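MGS-MChE2 (Uncultured bacterium, PDB 5JD6) is an alpha/beta hydrolase that probably works as an esterase, cleaving carboxylic ester bonds. Local coordinates at residues K74-V77 / D78-Y82; A97-A100 / T101-F104; A176-A179 / I180-M184; K186-P189 / K190-T193. All blocks are in the same frame, centred on the assembly; numbering follows the deposited sequence.

Contact 1. Residues K74-V77 / D78-Y82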
ATOM      1  N   LYS A  74       7.123  -7.988  -6.186  1.00 26.37           N
ATOM      2  CA  LYS A  74       8.159  -8.971  -5.891  1.00 29.27           C
ATOM      3  C   LYS A  74       9.348  -8.799  -6.829  1.00 29.27           C
ATOM      4  O   LYS A  74      10.502  -8.845  -6.401  1.00 27.56           O
ATOM      5  CB  LYS A  74       7.595 -10.388  -6.003  1.00 36.84           C
ATOM      6  CG  LYS A  74       8.591 -11.489  -5.684  1.00 41.15           C
ATOM      7  CD  LYS A  74       9.123 -11.362  -4.267  1.00 49.34           C
ATOM      8  CE  LYS A  74       9.813 -12.643  -3.824  1.00 60.54           C
ATOM      9  NZ  LYS A  74      10.880 -13.063  -4.775  1.00 62.47           N
ATOM     10  N   GLU A  75       9.058  -8.591  -8.110  1.00 20.26           N
ATOM     11  CA  GLU A  75      10.103  -8.380  -9.103  1.00 33.76           C
ATOM     12  C   GLU A  75      10.895  -7.110  -8.800  1.00 36.95           C
ATOM     13  O   GLU A  75      12.097  -7.044  -9.055  1.00 38.95           O
ATOM     14  CB  GLU A  75       9.504  -8.309 -10.508  1.00 32.22           C
ATOM     15  CG  GLU A  75      10.541  -8.251 -11.619  1.00 47.09           C
ATOM     16  CD  GLU A  75       9.917  -8.156 -12.998  1.00 57.07           C
ATOM     17  OE1 GLU A  75       8.676  -8.036 -13.084  1.00 60.00           O
ATOM     18  OE2 GLU A  75      10.670  -8.200 -13.995  1.00 51.84           O
ATOM     19  N   PHE A  76      10.215  -6.108  -8.249  1.00 32.03           N
ATOM     20  CA  PHE A  76      10.859  -4.843  -7.903  1.00 25.20           C
ATOM     21  C   PHE A  76      11.812  -5.003  -6.725  1.00 16.97           C
ATOM     22  O   PHE A  76      12.940  -4.511  -6.760  1.00 17.87           O
ATOM     23  CB  PHE A  76       9.813  -3.772  -7.585  1.00 22.60           C
ATOM     24  CG  PHE A  76      10.402  -2.471  -7.114  1.00 21.40           C
ATOM     25  CD1 PHE A  76      11.107  -1.657  -7.989  1.00 23.59           C
ATOM     26  CD2 PHE A  76      10.250  -2.059  -5.799  1.00 16.63           C
ATOM     27  CE1 PHE A  76      11.652  -0.459  -7.560  1.00 24.59           C
ATOM     28  CE2 PHE A  76      10.793  -0.863  -5.363  1.00 17.13           C
ATOM     29  CZ  PHE A  76      11.493  -0.061  -6.245  1.00 19.76           C
ATOM     30  N   VAL A  77      11.357  -5.691  -5.683  1.00 17.45           N
ATOM     31  CA  VAL A  77      12.181  -5.920  -4.500  1.00 21.31           C
ATOM     32  C   VAL A  77      13.384  -6.795  -4.841  1.00 26.40           C
ATOM     33  O   VAL A  77      14.503  -6.525  -4.399  1.00 21.54           O
ATOM     34  CB  VAL A  77      11.370  -6.577  -3.364  1.00 19.85           C
ATOM     35  CG1 VAL A  77      12.259  -6.841  -2.159  1.00 23.35           C
ATOM     36  CG2 VAL A  77      10.193  -5.695  -2.977  1.00 16.64           C
ATOM     37  N   ASP A  78      13.147  -7.837  -5.633  1.00 29.33           N
ATOM     38  CA  ASP A  78      14.222  -8.714  -6.090  1.00 33.14           C
ATOM     39  C   ASP A  78      15.243  -7.936  -6.913  1.00 33.35           C
ATOM     40  O   ASP A  78      16.448  -8.106  -6.740  1.00 42.87           O
ATOM     41  CB  ASP A  78      13.666  -9.879  -6.912  1.00 37.45           C
ATOM     42  CG  ASP A  78      12.828 -10.833  -6.083  1.00 54.53           C
ATOM     43  OD1 ASP A  78      13.003 -10.859  -4.846  1.00 61.23           O
ATOM     44  OD2 ASP A  78      11.998 -11.561  -6.669  1.00 54.49           O
ATOM     45  N   PHE A  79      14.747  -7.084  -7.805  1.00 35.50           N
ATOM     46  CA  PHE A  79      15.607  -6.214  -8.599  1.00 32.85           C
ATOM     47  C   PHE A  79      16.483  -5.342  -7.707  1.00 38.12           C
ATOM     48  O   PHE A  79      17.667  -5.145  -7.979  1.00 36.94           O
ATOM     49  CB  PHE A  79      14.772  -5.331  -9.530  1.00 26.58           C
ATOM     50  CG  PHE A  79      15.443  -4.040  -9.893  1.00 21.58           C
ATOM     51  CD1 PHE A  79      16.565  -4.034 -10.700  1.00 23.70           C
ATOM     52  CD2 PHE A  79      14.948  -2.830  -9.432  1.00 29.20           C
ATOM     53  CE1 PHE A  79      17.194  -2.855 -11.024  1.00 28.76           C
ATOM     54  CE2 PHE A  79      15.570  -1.639  -9.767  1.00 24.48           C
ATOM     55  CZ  PHE A  79      16.693  -1.653 -10.568  1.00 23.69           C
ATOM     56  N   LYS A  80      15.888  -4.821  -6.641  1.00 34.95           N
ATOM     57  CA  LYS A  80      16.610  -3.986  -5.692  1.00 32.05           C
ATOM     58  C   LYS A  80      17.609  -4.805  -4.877  1.00 39.49           C
ATOM     59  O   LYS A  80      18.571  -4.262  -4.336  1.00 47.27           O
ATOM     60  CB  LYS A  80      15.630  -3.268  -4.766  1.00 20.03           C
ATOM     61  CG  LYS A  80      15.211  -1.901  -5.269  1.00 18.79           C
ATOM     62  CD  LYS A  80      16.419  -0.986  -5.353  1.00 36.79           C
ATOM     63  CE  LYS A  80      16.062   0.358  -5.952  1.00 30.61           C
ATOM     64  NZ  LYS A  80      17.260   1.238  -6.063  1.00 32.01           N
ATOM     65  N   GLY A  81      17.374  -6.111  -4.794  1.00 31.43           N
ATOM     66  CA  GLY A  81      18.284  -7.004  -4.101  1.00 32.77           C
ATOM     67  C   GLY A  81      18.084  -7.039  -2.597  1.00 38.80           C
ATOM     68  O   GLY A  81      19.001  -7.373  -1.849  1.00 48.81           O
ATOM     69  N   TYR A  82      16.880  -6.690  -2.154  1.00 33.60           N
ATOM     70  CA  TYR A  82      16.552  -6.722  -0.734  1.00 32.09           C
ATOM     71  C   TYR A  82      16.129  -8.119  -0.301  1.00 36.94           C
ATOM     72  O   TYR A  82      15.362  -8.788  -0.993  1.00 37.22           O
ATOM     73  CB  TYR A  82      15.438  -5.723  -0.415  1.00 31.76           C
ATOM     74  CG  TYR A  82      15.808  -4.282  -0.671  1.00 30.74           C
ATOM     75  CD1 TYR A  82      17.054  -3.790  -0.313  1.00 32.70           C
ATOM     76  CD2 TYR A  82      14.908  -3.412  -1.273  1.00 30.10           C
ATOM     77  CE1 TYR A  82      17.394  -2.473  -0.545  1.00 39.35           C
ATOM     78  CE2 TYR A  82      15.240  -2.093  -1.510  1.00 38.23           C
ATOM     79  CZ  TYR A  82      16.485  -1.629  -1.145  1.00 50.42           C
ATOM     80  OH  TYR A  82      16.820  -0.317  -1.379  1.00 64.86           O
TER
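Val77 O is gripped by two backbone N-H groups: Tyr82 N reaches it at 3.3 Å along a fairly straight bond (N-H...O 160°), and Gly81 N adds a weak, bent one at 2.9 Å. Together with a weak bond from Gly81 N back to Asp78 O, this is the Schellman motif that closes helix 66-80. Gly81 is its C-prime residue, and its phi of 82° is a value glycine adopts readily because it has no CB to collide with the preceding carbonyl. The motif brings Tyr82 back over the last turn, where Val77 CG1 lies 3.8 Å from Tyr82 CB, an apolar contact that commonly accompanies this kind of helix end.

One turn earlier, Lys74 and Asp78 form an i to i+4 salt bridge. The lysine chain bends at chi2 (60°) and again at chi4, which brings its ammonium round to the carboxylate oxygens. NZ meets the syn lone pair of Asp78 OD2 at 2.7 Å and makes a weaker bond to OD1. The same carboxylate also lies close to Lys74 O, and the lysine charge probably offsets that crowding of acceptors. Lys74 has a second partner in Phe104, a cation-pi contact.

On the flank facing the sheet, Phe76 is buried edge-to-face against Phe11 and Tyr13, as suits a large aromatic between helix and strands. Lys80 lends it the aliphatic part of its chain while NZ bonds to Tyr13 OH. Phe79 CD2 approaches Phe76 CD1 to 4.3 Å.

Contact 2. Residues A97-A100 / T101-F104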
ATOM      1  N   ALA A  97      -0.199  -5.177  -1.309  1.00 21.78           N
ATOM      2  CA  ALA A  97       0.766  -5.458  -0.254  1.00 28.21           C
ATOM      3  C   ALA A  97       0.380  -6.716   0.520  1.00 31.64           C
ATOM      4  O   ALA A  97       1.225  -7.566   0.796  1.00 26.86           O
ATOM      5  CB  ALA A  97       0.881  -4.270   0.687  1.00 26.71           C
ATOM      6  N   LEU A  98      -0.901  -6.822   0.862  1.00 23.79           N
ATOM      7  CA  LEU A  98      -1.423  -7.994   1.559  1.00 29.24           C
ATOM      8  C   LEU A  98      -1.176  -9.274   0.771  1.00 30.03           C
ATOM      9  O   LEU A  98      -0.660 -10.253   1.309  1.00 32.27           O
ATOM     10  CB  LEU A  98      -2.920  -7.833   1.829  1.00 33.42           C
ATOM     11  CG  LEU A  98      -3.307  -7.093   3.108  1.00 35.42           C
ATOM     12  CD1 LEU A  98      -4.657  -6.418   2.945  1.00 37.14           C
ATOM     13  CD2 LEU A  98      -3.326  -8.049   4.292  1.00 28.73           C
ATOM     14  N   LEU A  99      -1.547  -9.261  -0.506  1.00 29.38           N
ATOM     15  CA  LEU A  99      -1.382 -10.432  -1.356  1.00 32.47           C
ATOM     16  C   LEU A  99       0.091 -10.795  -1.499  1.00 34.71           C
ATOM     17  O   LEU A  99       0.449 -11.972  -1.516  1.00 42.57           O
ATOM     18  CB  LEU A  99      -2.006 -10.195  -2.732  1.00 37.82           C
ATOM     19  CG  LEU A  99      -1.996 -11.406  -3.669  1.00 51.39           C
ATOM     20  CD1 LEU A  99      -2.587 -12.626  -2.980  1.00 43.23           C
ATOM     21  CD2 LEU A  99      -2.751 -11.101  -4.948  1.00 62.67           C
ATOM     22  N   ALA A 100       0.940  -9.777  -1.590  1.00 31.93           N
ATOM     23  CA  ALA A 100       2.378  -9.988  -1.699  1.00 28.56           C
ATOM     24  C   ALA A 100       2.937 -10.642  -0.438  1.00 31.15           C
ATOM     25  O   ALA A 100       3.797 -11.519  -0.515  1.00 36.48           O
ATOM     26  CB  ALA A 100       3.086  -8.673  -1.969  1.00 21.27           C
ATOM     27  N   THR A 101       2.444 -10.212   0.720  1.00 32.03           N
ATOM     28  CA  THR A 101       2.861 -10.795   1.993  1.00 46.69           C
ATOM     29  C   THR A 101       2.373 -12.237   2.115  1.00 48.57           C
ATOM     30  O   THR A 101       3.013 -13.068   2.757  1.00 51.50           O
ATOM     31  CB  THR A 101       2.337  -9.980   3.190  1.00 57.58           C
ATOM     32  OG1 THR A 101       0.919  -9.826   3.079  1.00 86.77           O
ATOM     33  CG2 THR A 101       2.979  -8.606   3.223  1.00 39.47           C
ATOM     34  N   LYS A 102       1.232 -12.524   1.496  1.00 45.65           N
ATOM     35  CA  LYS A 102       0.694 -13.878   1.465  1.00 47.22           C
ATOM     36  C   LYS A 102       1.513 -14.775   0.540  1.00 45.09           C
ATOM     37  O   LYS A 102       1.852 -15.906   0.893  1.00 49.34           O
ATOM     38  CB  LYS A 102      -0.768 -13.863   1.014  1.00 55.34           C
ATOM     39  CG  LYS A 102      -1.314 -15.231   0.648  1.00 64.32           C
ATOM     40  CD  LYS A 102      -2.599 -15.113  -0.153  1.00 74.72           C
ATOM     41  CE  LYS A 102      -2.898 -16.399  -0.906  1.00 82.00           C
ATOM     42  NZ  LYS A 102      -3.835 -16.174  -2.042  1.00 83.19           N
ATOM     43  N   MET A 103       1.828 -14.261  -0.644  1.00 42.61           N
ATOM     44  CA  MET A 103       2.567 -15.025  -1.643  1.00 44.40           C
ATOM     45  C   MET A 103       4.051 -15.127  -1.305  1.00 50.21           C
ATOM     46  O   MET A 103       4.663 -16.178  -1.487  1.00 59.44           O
ATOM     47  CB  MET A 103       2.390 -14.398  -3.027  1.00 44.39           C
ATOM     48  CG  MET A 103       0.953 -14.387  -3.521  1.00 53.52           C
ATOM     49  SD  MET A 103       0.755 -13.539  -5.101  1.00 62.14           S
ATOM     50  CE  MET A 103       1.674 -14.627  -6.188  1.00 76.93           C
ATOM     51  N   PHE A 104       4.625 -14.032  -0.812  1.00 49.45           N
ATOM     52  CA  PHE A 104       6.056 -13.991  -0.523  1.00 46.89           C
ATOM     53  C   PHE A 104       6.343 -13.414   0.862  1.00 46.01           C
ATOM     54  O   PHE A 104       6.842 -12.295   0.979  1.00 43.89           O
ATOM     55  CB  PHE A 104       6.783 -13.172  -1.592  1.00 43.82           C
ATOM     56  CG  PHE A 104       6.211 -13.336  -2.971  1.00 41.15           C
ATOM     57  CD1 PHE A 104       6.436 -14.494  -3.697  1.00 37.92           C
ATOM     58  CD2 PHE A 104       5.442 -12.332  -3.540  1.00 31.28           C
ATOM     59  CE1 PHE A 104       5.905 -14.649  -4.966  1.00 36.42           C
ATOM     60  CE2 PHE A 104       4.911 -12.481  -4.809  1.00 31.92           C
ATOM     61  CZ  PHE A 104       5.143 -13.641  -5.521  1.00 35.62           C
TER
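Met103 reaches back one turn along Leu99, starting at CB, which stands 3.5 Å from Leu99 O and also rests over the centre of the neighbouring Phe104 ring. With chi1 at -62°, CG lies beside the methionine's own backbone N and drops to 3.2 Å from Leu99 O. SD continues to Leu99 CG at 3.8 Å, and the bend at chi3 (66°) then turns the terminal methyl off the extended line of the chain. A long, flexible thioether suits this place, since it can follow the contour of the leucine while the backbone bond from Met103 N to Leu99 O, 2.8 Å long, fixes its root.

Leu99 offers a second surface: its CD1 touches Lys102 CD at 3.8 Å, so the lysine contributes methylenes here. All of this lies on helix 92-103, the crossover helix of a beta-alpha-beta unit joining strands 85-91 and 108-113, which follows the probable nucleophile elbow of the hydrolase. Met103 SD and Lys102 CD would probably face a gap if Leu99 were replaced by an alanine, with the methionine less restrained.

The small Ala97 lies against Leu111 of strand 108-113, whereas Ala100 meets Leu73 of helix 66-80; the absence of a longer side chain suits a close approach on both flanks. Thr101 OG1 points back at Leu98 O, although the modelled separation is too short to be trusted. Phe104 abandons helical backbone angles, yet its N still bonds to Ala100 O at 2.7 Å and 154°.

Contact 3. Residues A176-A179 / I180-M184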
ATOM      1  N   ALA A 176     -10.989  -4.507 -10.403  1.00 36.70           N
ATOM      2  CA  ALA A 176     -12.032  -4.655  -9.392  1.00 39.41           C
ATOM      3  C   ALA A 176     -12.527  -6.095  -9.312  1.00 42.98           C
ATOM      4  O   ALA A 176     -12.661  -6.654  -8.223  1.00 38.04           O
ATOM      5  CB  ALA A 176     -13.189  -3.714  -9.685  1.00 42.80           C
ATOM      6  N   LYS A 177     -12.801  -6.686 -10.472  1.00 43.34           N
ATOM      7  CA  LYS A 177     -13.211  -8.083 -10.549  1.00 41.43           C
ATOM      8  C   LYS A 177     -12.158  -8.985  -9.916  1.00 40.85           C
ATOM      9  O   LYS A 177     -12.478  -9.859  -9.113  1.00 43.06           O
ATOM     10  CB  LYS A 177     -13.454  -8.490 -12.004  1.00 43.83           C
ATOM     11  CG  LYS A 177     -13.714  -9.973 -12.204  1.00 45.11           C
ATOM     12  CD  LYS A 177     -13.730 -10.328 -13.682  1.00 50.08           C
ATOM     13  CE  LYS A 177     -13.866 -11.827 -13.891  1.00 54.82           C
ATOM     14  NZ  LYS A 177     -13.873 -12.184 -15.338  1.00 59.94           N
ATOM     15  N   SER A 178     -10.900  -8.755 -10.277  1.00 39.71           N
ATOM     16  CA  SER A 178      -9.782  -9.513  -9.726  1.00 45.09           C
ATOM     17  C   SER A 178      -9.633  -9.297  -8.222  1.00 49.39           C
ATOM     18  O   SER A 178      -9.326 -10.230  -7.480  1.00 44.91           O
ATOM     19  CB  SER A 178      -8.482  -9.133 -10.436  1.00 43.99           C
ATOM     20  OG  SER A 178      -7.360  -9.700  -9.783  1.00 43.46           O
ATOM     21  N   ALA A 179      -9.855  -8.062  -7.782  1.00 48.70           N
ATOM     22  CA  ALA A 179      -9.700  -7.705  -6.376  1.00 45.09           C
ATOM     23  C   ALA A 179     -10.707  -8.424  -5.485  1.00 46.17           C
ATOM     24  O   ALA A 179     -10.329  -9.076  -4.512  1.00 42.43           O
ATOM     25  CB  ALA A 179      -9.824  -6.198  -6.200  1.00 32.63           C
ATOM     26  N   ILE A 180     -11.988  -8.304  -5.822  1.00 54.39           N
ATOM     27  CA  ILE A 180     -13.055  -8.884  -5.011  1.00 52.86           C
ATOM     28  C   ILE A 180     -13.038 -10.410  -5.069  1.00 48.40           C
ATOM     29  O   ILE A 180     -13.331 -11.082  -4.078  1.00 47.67           O
ATOM     30  CB  ILE A 180     -14.437  -8.367  -5.456  1.00 59.05           C
ATOM     31  CG1 ILE A 180     -14.424  -6.840  -5.540  1.00 60.27           C
ATOM     32  CG2 ILE A 180     -15.520  -8.834  -4.495  1.00 62.26           C
ATOM     33  CD1 ILE A 180     -15.777  -6.231  -5.804  1.00 62.15           C
ATOM     34  N   ARG A 181     -12.692 -10.952  -6.231  1.00 53.33           N
ATOM     35  CA  ARG A 181     -12.546 -12.395  -6.392  1.00 60.51           C
ATOM     36  C   ARG A 181     -11.455 -12.923  -5.466  1.00 54.61           C
ATOM     37  O   ARG A 181     -11.540 -14.041  -4.957  1.00 50.70           O
ATOM     38  CB  ARG A 181     -12.225 -12.741  -7.850  1.00 65.42           C
ATOM     39  CG  ARG A 181     -11.877 -14.200  -8.103  1.00 67.28           C
ATOM     40  CD  ARG A 181     -11.385 -14.396  -9.529  1.00 70.56           C
ATOM     41  NE  ARG A 181     -10.760 -15.702  -9.724  1.00 73.37           N
ATOM     42  CZ  ARG A 181     -10.094 -16.053 -10.819  1.00 74.84           C
ATOM     43  NH1 ARG A 181      -9.962 -15.195 -11.821  1.00 67.04           N
ATOM     44  NH2 ARG A 181      -9.556 -17.262 -10.911  1.00 82.59           N
ATOM     45  N   HIS A 182     -10.465 -12.077  -5.255  1.00 57.05           N
ATOM     46  CA  HIS A 182      -9.312 -12.331  -4.417  1.00 55.13           C
ATOM     47  C   HIS A 182      -9.490 -11.842  -2.988  1.00 48.68           C
ATOM     48  O   HIS A 182      -8.709 -11.052  -2.508  1.00 46.16           O
ATOM     49  CB  HIS A 182      -8.152 -11.610  -5.070  1.00 59.25           C
ATOM     50  CG  HIS A 182      -7.041 -12.492  -5.494  1.00 69.57           C
ATOM     51  ND1 HIS A 182      -6.445 -12.373  -6.723  1.00 74.89           N
ATOM     52  CD2 HIS A 182      -6.390 -13.479  -4.849  1.00 80.69           C
ATOM     53  CE1 HIS A 182      -5.480 -13.262  -6.826  1.00 83.88           C
ATOM     54  NE2 HIS A 182      -5.423 -13.943  -5.699  1.00 88.62           N
ATOM     55  N   ASN A 183     -10.504 -12.339  -2.291  1.00 71.73           N
ATOM     56  CA  ASN A 183     -10.754 -11.910  -0.919  1.00 55.95           C
ATOM     57  C   ASN A 183      -9.655 -12.394   0.021  1.00 61.85           C
ATOM     58  O   ASN A 183      -9.132 -13.495  -0.142  1.00 70.06           O
ATOM     59  CB  ASN A 183     -12.118 -12.420  -0.445  1.00 65.13           C
ATOM     60  CG  ASN A 183     -12.653 -11.645   0.744  1.00 66.56           C
ATOM     61  OD1 ASN A 183     -12.382 -10.455   0.898  1.00 67.47           O
ATOM     62  ND2 ASN A 183     -13.423 -12.319   1.590  1.00 61.26           N
ATOM     63  N   MET A 184      -9.307 -11.569   1.004  1.00 55.78           N
ATOM     64  CA  MET A 184      -8.204 -11.885   1.907  1.00 50.76           C
ATOM     65  C   MET A 184      -8.664 -12.552   3.200  1.00 55.08           C
ATOM     66  O   MET A 184      -7.853 -13.140   3.914  1.00 59.96           O
ATOM     67  CB  MET A 184      -7.414 -10.616   2.238  1.00 47.47           C
ATOM     68  CG  MET A 184      -6.595 -10.088   1.076  1.00 49.82           C
ATOM     69  SD  MET A 184      -5.360 -11.282   0.526  1.00 62.81           S
ATOM     70  CE  MET A 184      -5.187 -10.816  -1.191  1.00113.06           C
TER
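Ile180 leans back on the carbonyl oxygen of Ala176, one turn before it. Its backbone N bonds to Ala176 O at 3.0 Å in an almost straight line (175°). With chi1 at -50°, CG1 sits beside the isoleucine's own N and 3.2 Å from the same oxygen. The branched side chain probably helps to shield the bond on an exposed flank of helix 169-181.

After the regular bond from Arg181 N to Lys177 O, His182 N lies 3.1 Å from both Ala179 O and Ser178 O, and both bonds are weak because the N-H is divided between an i+3 and an i+4 acceptor. His182 CB also presses on Ser178 O, which lies at the edge of the imidazole ring near its plane. The small Ala179 side chain faces His95 of helix 92-103, while Ser178 OG bonds to Val66 N, at the start of helix 66-80, where a short hydroxyl can reach a backbone N-H.

His182 O is taken by His95 NE2. Such a divided last bond is characteristic of a helix C terminus running out into a loop, here between strands 108-113 and 195-200, where alpha/beta hydrolases commonly insert their cap.

Contact 4. Residues K186-P189 / K190-T193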
ATOM      1  N   LYS A 186     -10.023 -15.243   4.123  1.00 69.17           N
ATOM      2  CA  LYS A 186      -9.653 -16.634   4.352  1.00 72.94           C
ATOM      3  C   LYS A 186      -8.150 -16.820   4.562  1.00 72.45           C
ATOM      4  O   LYS A 186      -7.723 -17.762   5.230  1.00 75.50           O
ATOM      5  CB  LYS A 186     -10.120 -17.498   3.181  1.00 82.01           C
ATOM      6  CG  LYS A 186     -10.053 -16.788   1.839  1.00 91.24           C
ATOM      7  CD  LYS A 186      -9.804 -17.763   0.703  1.00102.66           C
ATOM      8  CE  LYS A 186      -8.434 -18.410   0.834  1.00109.47           C
ATOM      9  NZ  LYS A 186      -8.078 -19.213  -0.369  1.00117.86           N
ATOM     10  N   ASP A 187      -7.352 -15.924   3.988  1.00 67.98           N
ATOM     11  CA  ASP A 187      -5.897 -16.056   4.031  1.00 68.40           C
ATOM     12  C   ASP A 187      -5.289 -15.390   5.262  1.00 62.18           C
ATOM     13  O   ASP A 187      -4.210 -15.771   5.717  1.00 67.86           O
ATOM     14  CB  ASP A 187      -5.274 -15.464   2.765  1.00 81.57           C
ATOM     15  CG  ASP A 187      -5.818 -16.092   1.498  1.00100.07           C
ATOM     16  OD1 ASP A 187      -5.347 -17.187   1.126  1.00107.80           O
ATOM     17  OD2 ASP A 187      -6.717 -15.489   0.874  1.00107.59           O
ATOM     18  N   LEU A 188      -5.990 -14.396   5.794  1.00 58.23           N
ATOM     19  CA  LEU A 188      -5.520 -13.635   6.954  1.00 48.02           C
ATOM     20  C   LEU A 188      -5.212 -14.424   8.246  1.00 61.70           C
ATOM     21  O   LEU A 188      -4.198 -14.138   8.881  1.00 55.01           O
ATOM     22  CB  LEU A 188      -6.533 -12.536   7.287  1.00 46.97           C
ATOM     23  CG  LEU A 188      -6.720 -11.421   6.259  1.00 49.12           C
ATOM     24  CD1 LEU A 188      -7.722 -10.398   6.763  1.00 54.99           C
ATOM     25  CD2 LEU A 188      -5.393 -10.760   5.918  1.00 40.99           C
ATOM     26  N   PRO A 189      -6.076 -15.391   8.650  1.00 68.67           N
ATOM     27  CA  PRO A 189      -5.925 -16.055   9.957  1.00 73.87           C
ATOM     28  C   PRO A 189      -4.507 -16.461  10.369  1.00 72.32           C
ATOM     29  O   PRO A 189      -4.238 -16.513  11.568  1.00 83.26           O
ATOM     30  CB  PRO A 189      -6.807 -17.310   9.818  1.00 79.30           C
ATOM     31  CG  PRO A 189      -7.319 -17.310   8.404  1.00 81.47           C
ATOM     32  CD  PRO A 189      -7.282 -15.891   7.971  1.00 73.84           C
ATOM     33  N   LYS A 190      -3.618 -16.742   9.422  1.00 59.66           N
ATOM     34  CA  LYS A 190      -2.221 -16.929   9.791  1.00 72.94           C
ATOM     35  C   LYS A 190      -1.275 -16.429   8.695  1.00 70.02           C
ATOM     36  O   LYS A 190      -0.514 -17.192   8.098  1.00 68.29           O
ATOM     37  CB  LYS A 190      -1.939 -18.396  10.136  1.00 85.59           C
ATOM     38  CG  LYS A 190      -0.531 -18.660  10.680  1.00 93.32           C
ATOM     39  CD  LYS A 190      -0.382 -20.080  11.197  1.00103.46           C
ATOM     40  CE  LYS A 190       1.052 -20.366  11.595  1.00107.82           C
ATOM     41  NZ  LYS A 190       1.916 -20.455  10.384  1.00108.96           N
ATOM     42  N   MET A 191      -1.356 -15.132   8.422  1.00 59.62           N
ATOM     43  CA  MET A 191      -0.273 -14.424   7.761  1.00 54.87           C
ATOM     44  C   MET A 191       0.583 -13.847   8.883  1.00 58.96           C
ATOM     45  O   MET A 191       0.330 -12.745   9.374  1.00 64.05           O
ATOM     46  CB  MET A 191      -0.800 -13.340   6.817  1.00 49.09           C
ATOM     47  CG  MET A 191      -1.440 -13.892   5.544  1.00 47.65           C
ATOM     48  SD  MET A 191      -2.501 -12.710   4.684  1.00 57.72           S
ATOM     49  CE  MET A 191      -1.425 -11.283   4.601  1.00 37.03           C
ATOM     50  N   LYS A 192       1.584 -14.624   9.292  1.00 59.21           N
ATOM     51  CA  LYS A 192       2.327 -14.399  10.532  1.00 63.03           C
ATOM     52  C   LYS A 192       2.986 -13.030  10.666  1.00 58.40           C
ATOM     53  O   LYS A 192       3.219 -12.563  11.781  1.00 58.79           O
ATOM     54  CB  LYS A 192       3.412 -15.465  10.687  1.00 70.29           C
ATOM     55  CG  LYS A 192       2.901 -16.845  11.030  1.00 77.93           C
ATOM     56  CD  LYS A 192       3.862 -17.911  10.534  1.00 88.37           C
ATOM     57  CE  LYS A 192       4.564 -18.591  11.698  1.00 96.96           C
ATOM     58  NZ  LYS A 192       5.895 -19.134  11.314  1.00100.33           N
ATOM     59  N   THR A 193       3.285 -12.400   9.535  1.00 56.62           N
ATOM     60  CA  THR A 193       4.065 -11.165   9.523  1.00 60.70           C
ATOM     61  C   THR A 193       3.460 -10.085  10.416  1.00 52.95           C
ATOM     62  O   THR A 193       2.245  -9.881  10.411  1.00 45.89           O
ATOM     63  CB  THR A 193       4.204 -10.603   8.095  1.00 63.30           C
ATOM     64  OG1 THR A 193       2.967 -10.009   7.688  1.00 73.66           O
ATOM     65  CG2 THR A 193       4.586 -11.706   7.118  1.00 60.65           C
TER
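Met191 folds back over the residues three and four places before it. Its CG, set beside its own backbone N by a chi1 of -72°, lies 3.4 Å from Asp187 O. The chain continues nearly extended to SD, which reaches 3.7 Å from Leu188 CD2 and remains near Asp187 O. A bend at chi3 (50°) then swings the terminal CE methyl toward helix 92-103. Leu188 comes to meet it with CG on the side of its own N; chi2 (-178°) carries CD1 on along the chain, and the other branch, CD2, is the one that meets SD.

The backbone holds the two together: Met191 N bonds to Leu188 O at 3.0 Å, with the donor well above the carbonyl plane. This i to i+3 link closes a beta turn over Pro189 and Lys190. Proline suits the second position, where its ring restrains phi and the absent N-H costs no bond. Lys190, exposed, extends its chain until a last bend at chi4. Asp187 turns its carboxylate away from the turn: Lys186 NZ lies 3.7 Å from Asp187 OD1, a long salt bridge, and Lys102 NZ makes another long, weak ion pair with the same oxygen.

Leu188 CD2 would probably lose its sulfur partner, and a gap open beneath the turn, were Met191 replaced by an alanine. The turn lies in the loop between helix 169-181 and strand 195-200. Leu188 touches Leu98 of helix 92-103 and Phe214 and Leu217 of helix 208-217, while Met191 packs on Leu98, Thr101 and Leu218.

In the fold
From the N terminus the four contacts come in series, each within one continuous run of chain, so none closes a long loop and none nests in or crosses another. Contact 1 ends helix 66-80, and contact 2 ends helix 92-103 after the chain has passed through strand 85-91. Contact 3 ends helix 169-181, and contact 4 turns the following loop toward strand 195-200. Contact 2 touches all the others: Phe104 packs on Lys74 of contact 1, Leu99 on Met184 and His182 of contact 3, and Leu98 and Thr101 on the loop of contact 4. Contacts 1 and 3 stay about 13 Å apart at their nearest atoms.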